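Local coordinates for protein coenzyme f420-dependent n5,n10-methylenetetrahydromethanopterin reductase (Methanopyrus kandleri, PDB 1EZW) that catalyses the reversible, coenzyme F420-dependent reduction of methylenetetrahydromethanopterin to methyltetrahydromethanopterin, a step in methanogenesis from carbon dioxide, at residues Pro73-Ser78 and Val137-Tyr141; Thr66-Thr70 and Phe103-Leu108; Pro16-Ala20 and Val48-Ala52. All blocks are in the same frame, centred on the assembly; numbering follows the deposited sequence.

Contact 1 of 3, residues Pro73-Ser78 and Val137-Tyr141; sequences PLITAS and VIYQY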
loop_
_atom_site.group_PDB
_atom_site.type_symbol
_atom_site.label_atom_id
_atom_site.label_comp_id
_atom_site.label_asym_id
_atom_site.label_seq_id
_atom_site.Cartn_x
_atom_site.Cartn_y
_atom_site.Cartn_z
ATOM N N PRO A 73 26.371 9.694 -3.605
ATOM C CA PRO A 73 25.537 10.545 -2.771
ATOM C C PRO A 73 24.307 11.140 -3.447
ATOM O O PRO A 73 23.322 11.417 -2.769
ATOM C CB PRO A 73 26.538 11.594 -2.243
ATOM C CG PRO A 73 27.605 11.605 -3.253
ATOM C CD PRO A 73 27.787 10.144 -3.543
ATOM N N LEU A 74 24.328 11.298 -4.783
ATOM C CA LEU A 74 23.169 11.839 -5.479
ATOM C C LEU A 74 22.076 10.762 -5.498
ATOM O O LEU A 74 20.901 11.096 -5.534
ATOM C CB LEU A 74 23.514 12.238 -6.930
ATOM C CG LEU A 74 24.314 13.551 -7.008
ATOM C CD1 LEU A 74 24.823 13.750 -8.474
ATOM C CD2 LEU A 74 23.411 14.746 -6.592
ATOM N N ILE A 75 22.481 9.489 -5.514
ATOM C CA ILE A 75 21.494 8.395 -5.446
ATOM C C ILE A 75 20.897 8.361 -4.011
ATOM O O ILE A 75 19.677 8.203 -3.826
ATOM C CB ILE A 75 22.133 7.069 -5.812
ATOM C CG1 ILE A 75 22.456 7.073 -7.320
ATOM C CG2 ILE A 75 21.207 5.897 -5.444
ATOM C CD1 ILE A 75 21.206 7.221 -8.205
ATOM N N THR A 76 21.741 8.498 -2.994
ATOM C CA THR A 76 21.200 8.549 -1.632
ATOM C C THR A 76 20.234 9.748 -1.511
ATOM O O THR A 76 19.150 9.622 -0.942
ATOM C CB THR A 76 22.362 8.670 -0.607
ATOM O OG1 THR A 76 23.119 7.453 -0.627
ATOM C CG2 THR A 76 21.797 8.921 0.805
ATOM N N ALA A 77 20.606 10.927 -2.055
ATOM C CA ALA A 77 19.718 12.088 -1.996
ATOM C C ALA A 77 18.345 11.760 -2.635
ATOM O O ALA A 77 17.285 12.086 -2.082
ATOM C CB ALA A 77 20.360 13.286 -2.717
ATOM N N SER A 78 18.390 11.199 -3.843
ATOM C CA SER A 78 17.163 10.804 -4.518
ATOM C C SER A 78 16.327 9.856 -3.632
ATOM O O SER A 78 15.093 10.060 -3.508
ATOM C CB SER A 78 17.503 10.097 -5.849
ATOM O OG SER A 78 16.302 9.627 -6.488
ATOM N N VAL A 137 25.940 17.501 -0.506
ATOM C CA VAL A 137 25.285 17.069 -1.733
ATOM C C VAL A 137 23.795 16.787 -1.503
ATOM O O VAL A 137 22.939 17.193 -2.294
ATOM C CB VAL A 137 25.977 15.820 -2.305
ATOM C CG1 VAL A 137 25.102 15.174 -3.421
ATOM C CG2 VAL A 137 27.362 16.222 -2.861
ATOM N N ILE A 138 23.490 16.080 -0.423
ATOM C CA ILE A 138 22.088 15.799 -0.152
ATOM C C ILE A 138 21.258 17.038 0.022
ATOM O O ILE A 138 20.181 17.141 -0.556
ATOM C CB ILE A 138 21.957 14.892 1.107
ATOM C CG1 ILE A 138 22.565 13.520 0.801
ATOM C CG2 ILE A 138 20.475 14.807 1.532
ATOM C CD1 ILE A 138 22.588 12.596 2.063
ATOM N N TYR A 139 21.733 18.018 0.803
ATOM C CA TYR A 139 20.910 19.187 1.026
ATOM C C TYR A 139 20.835 20.105 -0.186
ATOM O O TYR A 139 19.813 20.748 -0.389
ATOM C CB TYR A 139 21.343 19.886 2.331
ATOM C CG TYR A 139 20.776 19.050 3.488
ATOM C CD1 TYR A 139 21.453 17.915 3.955
ATOM C CD2 TYR A 139 19.521 19.352 4.015
ATOM C CE1 TYR A 139 20.886 17.071 4.944
ATOM C CE2 TYR A 139 18.927 18.520 5.013
ATOM C CZ TYR A 139 19.619 17.392 5.457
ATOM O OH TYR A 139 19.068 16.560 6.406
ATOM N N GLN A 140 21.889 20.149 -1.005
ATOM C CA GLN A 140 21.751 20.901 -2.253
ATOM C C GLN A 140 20.640 20.258 -3.100
ATOM O O GLN A 140 19.841 20.967 -3.721
ATOM C CB GLN A 140 23.030 20.917 -3.088
ATOM C CG GLN A 140 24.126 21.864 -2.521
ATOM C CD GLN A 140 25.249 22.026 -3.525
ATOM O OE1 GLN A 140 24.991 22.055 -4.730
ATOM N NE2 GLN A 140 26.502 22.193 -3.035
ATOM N N TYR A 141 20.575 18.926 -3.099
ATOM C CA TYR A 141 19.558 18.179 -3.858
ATOM C C TYR A 141 18.157 18.487 -3.302
ATOM O O TYR A 141 17.217 18.763 -4.046
ATOM C CB TYR A 141 19.879 16.679 -3.742
ATOM C CG TYR A 141 18.994 15.772 -4.577
ATOM C CD1 TYR A 141 19.438 15.251 -5.783
ATOM C CD2 TYR A 141 17.702 15.451 -4.150
ATOM C CE1 TYR A 141 18.612 14.404 -6.571
ATOM C CE2 TYR A 141 16.872 14.610 -4.921
ATOM C CZ TYR A 141 17.332 14.092 -6.121
ATOM O OH TYR A 141 16.549 13.201 -6.868
#
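Ala77 and Tyr141 lie at the heart of a buried helix-helix contact on the outside of a (beta/alpha)8, or TIM, barrel, where the first turns of helix 73-86 meet the last turns of helix 127-142. Helix 73-86 comes after strand 60-63, and helix 127-142 comes after strand 93-95 with helix 100-106 in between. Their local axes approach to 8.8 Å with a crossing angle of -48°, and the small side chain of Ala77 lets the backbones come close, with Ala77 CA 4.8 Å from Ile138 CA.

The Tyr141 ring is carried across to the other helix by a chi1 of -175°, CG lying opposite the backbone N, and presents one face to Ala77. This is a CH-pi contact: Ala77 CB sits 3.8 Å from the ring centroid, displaced toward the CG end of the ring. Ser78 N lies above the same face, also near the rim. Beyond the ring, the hydroxyl is hydrogen-bonded to the carbonyl of Tyr40 of the second subunit, and Ser78 OG is bonded to Asn42 O of that subunit, so this helix pair also forms part of the interface with the second subunit. A leucine in place of this tyrosine would probably leave the Tyr40 carbonyl without its hydroxyl mate and Ala77 without the flat surface on which its methyl rests.

Leu74 covers the flank, its CD2 meeting Val137 CG1 at 3.6 Å, with the two side chains at about a right angle. The same CD2 approaches Tyr141 CD1 obliquely at 4.1 Å, and Pro73 CB adds to the cover of Val137 CG1. Ile138 links the pair to the barrel wall, where it touches Ile93 and Met95 of strand 93-95. Its outstretched chain (chi2 175°) ends with CD1 4.0 Å from Thr76 CG2.

Contact 2 of 3, residues Thr66-Thr70 and Phe103-Leu108; sequences TNPYT and FDKMGL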
loop_
_atom_site.group_PDB
_atom_site.type_symbol
_atom_site.label_atom_id
_atom_site.label_comp_id
_atom_site.label_asym_id
_atom_site.label_seq_id
_atom_site.Cartn_x
_atom_site.Cartn_y
_atom_site.Cartn_z
ATOM N N THR A 66 22.929 4.705 6.827
ATOM C CA THR A 66 23.488 4.377 5.535
ATOM C C THR A 66 24.893 4.949 5.492
ATOM O O THR A 66 25.426 5.267 6.539
ATOM C CB THR A 66 22.571 4.832 4.384
ATOM O OG1 THR A 66 23.163 4.390 3.145
ATOM C CG2 THR A 66 22.343 6.347 4.372
ATOM N N ASN A 67 25.511 5.042 4.326
ATOM C CA ASN A 67 26.914 5.511 4.291
ATOM C C ASN A 67 27.222 6.211 2.983
ATOM O O ASN A 67 26.452 6.151 2.029
ATOM C CB ASN A 67 27.867 4.297 4.482
ATOM C CG ASN A 67 27.683 3.238 3.400
ATOM O OD1 ASN A 67 26.940 2.247 3.578
ATOM N ND2 ASN A 67 28.315 3.451 2.261
ATOM N N PRO A 68 28.364 6.889 2.904
ATOM C CA PRO A 68 28.748 7.611 1.664
ATOM C C PRO A 68 29.294 6.788 0.517
ATOM O O PRO A 68 29.448 7.318 -0.587
ATOM C CB PRO A 68 29.895 8.534 2.138
ATOM C CG PRO A 68 29.754 8.553 3.670
ATOM C CD PRO A 68 29.326 7.153 3.999
ATOM N N TYR A 69 29.579 5.516 0.771
ATOM C CA TYR A 69 30.332 4.702 -0.174
ATOM C C TYR A 69 29.664 3.737 -1.109
ATOM O O TYR A 69 30.071 3.610 -2.259
ATOM C CB TYR A 69 31.384 3.892 0.605
ATOM C CG TYR A 69 32.195 4.757 1.563
ATOM C CD1 TYR A 69 31.977 4.678 2.944
ATOM C CD2 TYR A 69 33.083 5.734 1.081
ATOM C CE1 TYR A 69 32.613 5.538 3.827
ATOM C CE2 TYR A 69 33.738 6.630 1.988
ATOM C CZ TYR A 69 33.484 6.512 3.357
ATOM O OH TYR A 69 34.105 7.361 4.288
ATOM N N THR A 70 28.671 3.009 -0.611
ATOM C CA THR A 70 28.083 1.977 -1.451
ATOM C C THR A 70 27.115 2.501 -2.505
ATOM O O THR A 70 26.664 1.720 -3.345
ATOM C CB THR A 70 27.374 0.930 -0.603
ATOM O OG1 THR A 70 26.277 1.580 0.057
ATOM C CG2 THR A 70 28.372 0.279 0.458
ATOM N N PHE A 103 31.513 -4.092 5.317
ATOM C CA PHE A 103 32.446 -3.702 4.260
ATOM C C PHE A 103 33.436 -4.821 3.935
ATOM O O PHE A 103 33.725 -5.071 2.763
ATOM C CB PHE A 103 33.145 -2.388 4.622
ATOM C CG PHE A 103 32.358 -1.164 4.234
ATOM C CD1 PHE A 103 30.951 -1.157 4.274
ATOM C CD2 PHE A 103 33.016 -0.001 3.853
ATOM C CE1 PHE A 103 30.229 -0.009 3.944
ATOM C CE2 PHE A 103 32.303 1.151 3.515
ATOM C CZ PHE A 103 30.906 1.151 3.561
ATOM N N ASP A 104 33.917 -5.556 4.948
ATOM C CA ASP A 104 34.821 -6.664 4.617
ATOM C C ASP A 104 34.125 -7.675 3.685
ATOM O O ASP A 104 34.719 -8.162 2.696
ATOM C CB ASP A 104 35.310 -7.387 5.891
ATOM C CG ASP A 104 36.320 -6.561 6.688
ATOM O OD1 ASP A 104 36.901 -5.614 6.132
ATOM O OD2 ASP A 104 36.547 -6.884 7.881
ATOM N N LYS A 105 32.860 -7.973 3.988
ATOM C CA LYS A 105 32.115 -8.923 3.176
ATOM C C LYS A 105 31.966 -8.379 1.760
ATOM O O LYS A 105 32.081 -9.129 0.815
ATOM C CB LYS A 105 30.712 -9.181 3.754
ATOM C CG LYS A 105 30.683 -10.011 5.051
ATOM C CD LYS A 105 29.257 -9.979 5.600
ATOM C CE LYS A 105 29.103 -10.656 6.958
ATOM N NZ LYS A 105 27.711 -10.339 7.450
ATOM N N MET A 106 31.706 -7.081 1.627
ATOM C CA MET A 106 31.513 -6.487 0.300
ATOM C C MET A 106 32.791 -6.385 -0.509
ATOM O O MET A 106 32.726 -6.329 -1.733
ATOM C CB MET A 106 30.915 -5.088 0.422
ATOM C CG MET A 106 29.555 -5.077 1.087
ATOM S SD MET A 106 28.812 -3.443 1.118
ATOM C CE MET A 106 28.152 -3.380 -0.619
ATOM N N GLY A 107 33.930 -6.320 0.182
ATOM C CA GLY A 107 35.215 -6.191 -0.492
ATOM C C GLY A 107 35.723 -4.759 -0.421
ATOM O O GLY A 107 36.699 -4.404 -1.065
ATOM N N LEU A 108 35.072 -3.904 0.359
ATOM C CA LEU A 108 35.497 -2.522 0.472
ATOM C C LEU A 108 36.387 -2.385 1.696
ATOM O O LEU A 108 36.172 -3.061 2.691
ATOM C CB LEU A 108 34.285 -1.606 0.661
ATOM C CG LEU A 108 33.369 -1.441 -0.554
ATOM C CD1 LEU A 108 32.169 -0.562 -0.145
ATOM C CD2 LEU A 108 34.138 -0.773 -1.704
#
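The Phe103 ring carries the contact between two segments that follow neighbouring strands of the TIM barrel: the loop 66-70, between strand 60-63 and helix 73-86, and the end of helix 100-106, which comes after strand 93-95. That helix closes in a Schellman motif. Phe103 O accepts from both Gly107 N, at 2.9 Å, and Leu108 N, at 3.0 Å, while the bond from Gly107 N to Asp104 O is weak. With a phi of 102°, Gly107 takes the C-prime place, and a side chain at this backbone conformation would collide with the carbonyl oxygen of Met106. The turn brings Leu108 back over its own helix end, so that Leu108 CD1 rests above one face of the Phe103 ring, toward the rim.

The loop meets that ring mainly at its edge. Asn67 comes from the opposite direction, placing CG in the ring plane 3.8 Å from Phe103 CZ, with the amide and ring planes 78° apart. Tyr69 CD1 also lies in the plane of the Phe103 ring, 3.6 Å from Phe103 CE2. The two aromatic rings stand nearly perpendicular, at 85°, yet they meet rim to rim and neither covers the other's face. Pro68 CB lies over the centre of one face of Tyr69, restricting the ring from within its own loop.

Thr70 approaches the ring obliquely, its CG2 4.0 Å from Phe103 CE1. The second subunit packs nearby, with its Ile75 on Thr70 and its Pro119 on Leu108, so that subunit helps to enclose the contact. Placed opposite the carbonyl carbon and beside the backbone N, the Thr70 methyl also points to the helix end, where Thr70 CG2 lies 3.8 Å from Met106 SD and 3.9 Å from Leu108 CD1.

Contact 3 of 3, residues Pro16-Ala20 and Val48-Ala52; sequences PTKIA and VLTLA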
loop_
_atom_site.group_PDB
_atom_site.type_symbol
_atom_site.label_atom_id
_atom_site.label_comp_id
_atom_site.label_asym_id
_atom_site.label_seq_id
_atom_site.Cartn_x
_atom_site.Cartn_y
_atom_site.Cartn_z
ATOM N N PRO A 16 9.739 -8.398 4.876
ATOM C CA PRO A 16 9.426 -6.968 4.819
ATOM C C PRO A 16 8.086 -6.555 5.412
ATOM O O PRO A 16 7.963 -5.480 6.021
ATOM C CB PRO A 16 9.540 -6.637 3.332
ATOM C CG PRO A 16 10.727 -7.497 2.920
ATOM C CD PRO A 16 10.371 -8.856 3.609
ATOM N N THR A 17 7.052 -7.374 5.196
ATOM C CA THR A 17 5.737 -7.091 5.750
ATOM C C THR A 17 5.741 -7.202 7.285
ATOM O O THR A 17 4.937 -6.545 7.945
ATOM C CB THR A 17 4.682 -8.043 5.155
ATOM O OG1 THR A 17 5.161 -9.398 5.236
ATOM C CG2 THR A 17 4.444 -7.699 3.724
ATOM N N LYS A 18 6.600 -8.039 7.866
ATOM C CA LYS A 18 6.653 -8.129 9.335
ATOM C C LYS A 18 7.336 -6.869 9.870
ATOM O O LYS A 18 6.874 -6.254 10.850
ATOM C CB LYS A 18 7.432 -9.372 9.758
ATOM C CG LYS A 18 7.809 -9.426 11.257
ATOM C CD LYS A 18 6.602 -9.376 12.164
ATOM C CE LYS A 18 5.780 -10.643 12.100
ATOM N NZ LYS A 18 6.578 -11.776 12.566
ATOM N N ILE A 19 8.408 -6.467 9.190
ATOM C CA ILE A 19 9.132 -5.270 9.606
ATOM C C ILE A 19 8.157 -4.081 9.512
ATOM O O ILE A 19 8.039 -3.280 10.463
ATOM C CB ILE A 19 10.375 -5.003 8.715
ATOM C CG1 ILE A 19 11.416 -6.144 8.814
ATOM C CG2 ILE A 19 11.020 -3.647 9.148
ATOM C CD1 ILE A 19 11.923 -6.434 10.250
ATOM N N ALA A 20 7.420 -3.951 8.399
ATOM C CA ALA A 20 6.434 -2.863 8.274
ATOM C C ALA A 20 5.372 -2.926 9.372
ATOM O O ALA A 20 5.012 -1.910 9.956
ATOM C CB ALA A 20 5.769 -2.921 6.872
ATOM N N VAL A 48 12.042 -1.678 2.075
ATOM C CA VAL A 48 11.405 -1.867 3.363
ATOM C C VAL A 48 10.798 -0.547 3.875
ATOM O O VAL A 48 9.671 -0.541 4.376
ATOM C CB VAL A 48 12.436 -2.423 4.383
ATOM C CG1 VAL A 48 11.813 -2.501 5.798
ATOM C CG2 VAL A 48 12.885 -3.806 3.926
ATOM N N LEU A 49 11.530 0.567 3.783
ATOM C CA LEU A 49 10.933 1.824 4.272
ATOM C C LEU A 49 9.796 2.353 3.404
ATOM O O LEU A 49 8.892 2.998 3.921
ATOM C CB LEU A 49 12.023 2.887 4.446
ATOM C CG LEU A 49 12.974 2.635 5.628
ATOM C CD1 LEU A 49 14.166 3.607 5.457
ATOM C CD2 LEU A 49 12.281 2.843 6.950
ATOM N N THR A 50 9.817 2.081 2.102
ATOM C CA THR A 50 8.711 2.505 1.262
ATOM C C THR A 50 7.475 1.684 1.652
ATOM O O THR A 50 6.376 2.220 1.790
ATOM C CB THR A 50 9.047 2.326 -0.234
ATOM O OG1 THR A 50 10.142 3.191 -0.563
ATOM C CG2 THR A 50 7.843 2.781 -1.086
ATOM N N LEU A 51 7.665 0.391 1.882
ATOM C CA LEU A 51 6.525 -0.441 2.303
ATOM C C LEU A 51 6.052 0.056 3.691
ATOM O O LEU A 51 4.862 0.204 3.943
ATOM C CB LEU A 51 6.963 -1.888 2.420
ATOM C CG LEU A 51 5.891 -2.898 2.841
ATOM C CD1 LEU A 51 4.740 -2.932 1.793
ATOM C CD2 LEU A 51 6.562 -4.243 2.975
ATOM N N ALA A 52 6.990 0.342 4.592
ATOM C CA ALA A 52 6.560 0.845 5.911
ATOM C C ALA A 52 5.846 2.180 5.778
ATOM O O ALA A 52 4.882 2.459 6.553
ATOM C CB ALA A 52 7.802 0.991 6.859
#
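Val48 begins the contact by meeting Ile19: Val48 CG1 lies 3.6 Å from Ile19 CG2, the branches passing at a slant. Both of these methyls stand anti to their own backbone N, which turns them into the space between the helices, while the end of Ile19 leads away from Val48; its side chain also touches Ile36 of strand 33-36. The other branch, Val48 CG2, brushes Pro16 CG more loosely, at 4.4 Å.

One turn on, Leu51 reaches across to the first turn of the partner helix. With CG anti to the backbone N (chi1 -180°), it carries Leu51 CD2 to 3.6 Å from Pro16 O, a carbonyl already engaged by Ala20 N within its own helix, and to 3.8 Å from Pro16 CB. Thr17 CG2 flanks the same methyl. The helices concerned, 16-28 and 45-54, follow strands 5-10 and 33-36 and are successive outer helices of the (beta/alpha)8 barrel; their short axes pass 8.9 Å apart and cross at -52°. Other copies of the protein cover this side: Trp85 of the second subunit packs on Pro16 and Thr17, and His21 of the third subunit is hydrogen-bonded through ND1 to Thr17 OG1.

Ala20 CB sits beside the base of the leucine branch, 4.0 Å from Leu51 CG, and leads on to Ala52, where two alanines let the backbones draw together, Ala20 CA to Ala52 CA measuring 4.4 Å. Ala52 O in turn accepts a hydrogen bond from the hydroxyl of Thr56, a residue of the magnesium site, and Ala20 CB closes to 4.0 Å from Ala52 CA.

How the contacts relate
All three contacts join successive beta-alpha units of one TIM barrel. Contact 3 closes along the chain before the others open, whereas contacts 1 and 2 interleave: 66-70 leads almost directly into 73-78, and helix 100-106 precedes helix 127-142. The centres of contacts 1 and 2 are about 18 Å apart; contact 3 lies about 23 Å from each, with nearest atoms about 9 Å away. Each reaches the second subunit, and contact 3 also the third. The magnesium ion lies about 10 Å from the Ala52 side chain of contact 3. Contact 2 lies beyond the C-terminal strand ends, where TIM-barrel enzymes characteristically place their active sites.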